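Local coordinates for protein protease (Actinomadura keratinilytica, PDB 8C4X) that is the I9-type propeptide of a probable subtilisin-family serine endopeptidase, a small domain that, as in related enzymes, probably inhibits its protease and assists its folding, at residues V27-T32 with Q41-K46. Numbering follows the deposited sequence.
Unlike the reference sequence in segment 41-46: His-42 (reference Tyr).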
ATOM      1  N   VAL B  27      10.563   8.385   5.051  1.00 21.40           N
ATOM      2  CA  VAL B  27       9.570   7.764   5.919  1.00 17.94           C
ATOM      3  C   VAL B  27       9.919   6.288   6.051  1.00 20.70           C
ATOM      4  O   VAL B  27      10.200   5.619   5.050  1.00 19.78           O
ATOM      5  CB  VAL B  27       8.153   7.950   5.351  1.00 18.38           C
ATOM      6  CG1 VAL B  27       7.139   7.182   6.174  1.00 16.29           C
ATOM      7  CG2 VAL B  27       7.791   9.433   5.294  1.00 22.23           C
ATOM      8  N   SER B  28       9.911   5.776   7.279  1.00 16.82           N
ATOM      9  CA  SER B  28      10.299   4.396   7.542  1.00 13.49           C
ATOM     10  C   SER B  28       9.105   3.464   7.357  1.00 16.14           C
ATOM     11  O   SER B  28       8.074   3.629   8.019  1.00 15.45           O
ATOM     12  CB  SER B  28      10.853   4.247   8.955  1.00 18.39           C
ATOM     13  OG  SER B  28      10.809   2.893   9.347  1.00 19.00           O
ATOM     14  N   VAL B  29       9.259   2.477   6.468  1.00 15.87           N
ATOM     15  CA  VAL B  29       8.237   1.445   6.308  1.00 14.31           C
ATOM     16  C   VAL B  29       8.009   0.709   7.623  1.00 13.15           C
ATOM     17  O   VAL B  29       6.867   0.527   8.061  1.00 14.91           O
ATOM     18  CB  VAL B  29       8.629   0.479   5.172  1.00 14.17           C
ATOM     19  CG1 VAL B  29       7.829  -0.829   5.253  1.00 14.66           C
ATOM     20  CG2 VAL B  29       8.422   1.154   3.808  1.00 15.96           C
ATOM     21  N   ASP B  30       9.092   0.264   8.269  1.00 14.26           N
ATOM     22  CA  ASP B  30       8.947  -0.519   9.491  1.00 14.95           C
ATOM     23  C   ASP B  30       8.240   0.278  10.576  1.00 14.63           C
ATOM     24  O   ASP B  30       7.389  -0.259  11.293  1.00 16.34           O
ATOM     25  CB  ASP B  30      10.316  -0.969   9.990  1.00 15.69           C
ATOM     26  CG  ASP B  30      10.954  -2.006   9.093  1.00 20.95           C
ATOM     27  OD1 ASP B  30      10.251  -2.564   8.219  1.00 21.17           O
ATOM     28  OD2 ASP B  30      12.166  -2.260   9.264  1.00 20.34           O
ATOM     29  N   SER B  31       8.602   1.553  10.731  1.00 14.73           N
ATOM     30  CA  SER B  31       7.924   2.399  11.710  1.00 16.40           C
ATOM     31  C   SER B  31       6.456   2.584  11.352  1.00 17.94           C
ATOM     32  O   SER B  31       5.576   2.469  12.209  1.00 16.18           O
ATOM     33  CB  SER B  31       8.633   3.752  11.813  1.00 19.55           C
ATOM     34  OG  SER B  31       7.910   4.632  12.653  1.00 25.74           O
ATOM     35  N   THR B  32       6.173   2.862  10.078  1.00 13.74           N
ATOM     36  CA  THR B  32       4.806   3.174   9.672  1.00 14.52           C
ATOM     37  C   THR B  32       3.867   1.996   9.901  1.00 15.06           C
ATOM     38  O   THR B  32       2.756   2.166  10.425  1.00 15.49           O
ATOM     39  CB  THR B  32       4.784   3.593   8.196  1.00 15.25           C
ATOM     40  OG1 THR B  32       5.605   4.752   8.003  1.00 17.77           O
ATOM     41  CG2 THR B  32       3.367   3.919   7.755  1.00 16.09           C
ATOM     42  N   GLN B  41       2.707  -8.348   3.770  1.00 13.82           N
ATOM     43  CA  GLN B  41       3.107  -9.513   2.993  1.00 12.29           C
ATOM     44  C   GLN B  41       4.545  -9.403   2.505  1.00 13.45           C
ATOM     45  O   GLN B  41       5.286 -10.389   2.538  1.00 15.46           O
ATOM     46  CB  GLN B  41       2.165  -9.701   1.804  1.00 13.81           C
ATOM     47  CG  GLN B  41       0.758 -10.066   2.239  1.00 13.31           C
ATOM     48  CD  GLN B  41      -0.259  -9.986   1.118  1.00 21.05           C
ATOM     49  OE1 GLN B  41      -0.169  -9.126   0.238  1.00 22.81           O
ATOM     50  NE2 GLN B  41      -1.239 -10.885   1.148  1.00 17.98           N
ATOM     51  N   HIS B  42       4.945  -8.215   2.039  1.00 10.85           N
ATOM     52  CA  HIS B  42       6.316  -7.924   1.638  1.00 12.57           C
ATOM     53  C   HIS B  42       6.647  -6.499   2.035  1.00 10.45           C
ATOM     54  O   HIS B  42       5.773  -5.636   2.062  1.00 11.62           O
ATOM     55  CB  HIS B  42       6.538  -8.044   0.123  1.00 12.13           C
ATOM     56  CG  HIS B  42       6.303  -9.414  -0.417  1.00 10.36           C
ATOM     57  ND1 HIS B  42       7.187 -10.451  -0.212  1.00 13.72           N
ATOM     58  CD2 HIS B  42       5.300  -9.909  -1.178  1.00 12.35           C
ATOM     59  CE1 HIS B  42       6.726 -11.536  -0.814  1.00 12.91           C
ATOM     60  NE2 HIS B  42       5.592 -11.228  -1.418  1.00 14.14           N
ATOM     61  N   ARG B  43       7.921  -6.241   2.292  1.00 13.69           N
ATOM     62  CA  ARG B  43       8.408  -4.889   2.520  1.00 11.87           C
ATOM     63  C   ARG B  43       9.547  -4.597   1.557  1.00 10.18           C
ATOM     64  O   ARG B  43      10.387  -5.467   1.296  1.00 14.40           O
ATOM     65  CB  ARG B  43       8.880  -4.724   3.963  1.00 13.02           C
ATOM     66  CG  ARG B  43       7.763  -4.956   4.964  1.00 12.97           C
ATOM     67  CD  ARG B  43       8.258  -4.797   6.408  1.00 15.32           C
ATOM     68  NE  ARG B  43       7.217  -5.214   7.340  1.00 16.62           N
ATOM     69  CZ  ARG B  43       7.186  -4.914   8.633  1.00 20.37           C
ATOM     70  NH1 ARG B  43       8.125  -4.168   9.195  1.00 18.17           N
ATOM     71  NH2 ARG B  43       6.180  -5.365   9.376  1.00 16.42           N
ATOM     72  N   PHE B  44       9.584  -3.365   1.057  1.00 10.95           N
ATOM     73  CA  PHE B  44      10.548  -2.944   0.054  1.00 13.44           C
ATOM     74  C   PHE B  44      11.314  -1.740   0.568  1.00 14.74           C
ATOM     75  O   PHE B  44      10.723  -0.810   1.130  1.00 14.77           O
ATOM     76  CB  PHE B  44       9.866  -2.575  -1.276  1.00 12.51           C
ATOM     77  CG  PHE B  44       8.720  -3.482  -1.654  1.00 11.55           C
ATOM     78  CD1 PHE B  44       8.926  -4.843  -1.812  1.00 11.03           C
ATOM     79  CD2 PHE B  44       7.436  -2.969  -1.844  1.00 13.43           C
ATOM     80  CE1 PHE B  44       7.884  -5.691  -2.154  1.00 11.36           C
ATOM     81  CE2 PHE B  44       6.381  -3.810  -2.201  1.00 13.85           C
ATOM     82  CZ  PHE B  44       6.609  -5.178  -2.353  1.00 11.01           C
ATOM     83  N   GLY B  45      12.622  -1.746   0.345  1.00 16.62           N
ATOM     84  CA  GLY B  45      13.457  -0.611   0.696  1.00 19.27           C
ATOM     85  C   GLY B  45      14.406  -0.170  -0.400  1.00 19.50           C
ATOM     86  O   GLY B  45      14.937   0.945  -0.349  1.00 23.39           O
ATOM     87  N   LYS B  46      14.650  -1.031  -1.386  1.00 13.95           N
ATOM     88  CA  LYS B  46      15.629  -0.743  -2.424  1.00 13.86           C
ATOM     89  C   LYS B  46      14.995  -0.279  -3.731  1.00 17.67           C
ATOM     90  O   LYS B  46      15.394   0.754  -4.280  1.00 20.24           O
ATOM     91  CB  LYS B  46      16.496  -1.986  -2.674  1.00 16.01           C
ATOM     92  CG  LYS B  46      17.636  -1.773  -3.646  1.00 17.78           C
ATOM     93  CD  LYS B  46      18.653  -0.762  -3.143  1.00 20.47           C
ATOM     94  CE  LYS B  46      19.676  -0.456  -4.226  1.00 24.49           C
ATOM     95  NZ  LYS B  46      20.879   0.217  -3.670  1.00 33.66           N
TER
HETATM   96  O   HOH W   1       7.558  -3.050  11.840  1.00 18.79           O
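Arg-43 reaches from the edge strand to the first turn of helix 29-36, where its NH1 meets Asp-30 OD1 at 2.8 Å in a salt bridge with an N-H...O angle of 154°. The oxygen lies close to the guanidinium plane, yet NH1 comes to it from above the carboxylate plane, the two flat groups being turned 53° apart; the bridge is thus carried by one oxygen instead of a paired, coplanar grip. A water ties the same NH1 to the backbone O of Asp-30. Arginine suits this solvent-facing edge because its chain, extended from CG to NE, carries its methylenes past Val-29 and delivers charge at the end. Beneath the bridge, Val-29 CG1 packs 4.1 Å from Arg-43 CG, while Val-29 CG2 lies 4.0 Å from Phe-44 O. Buried Val-29 also touches Leu-23 and Phe-51, a compact apolar side chain suited to the interface between helix and sheet. This is the first helix of the I9 propeptide's alpha+beta fold, lying against the mixed sheet near 42-44, one of its two outermost strands. Farther out, Ser-28 is the N-cap: its OG accepts from Ser-31 N at 2.9 Å, a short hydroxyl satisfying an early helical N-H. Ser-28 O takes both Thr-32 N and Thr-32 OG1, from opposite faces of its carbonyl plane. On the strand side, Thr-40 OG1 bonds Arg-43 NE, helping to fix the guanidinium's orientation.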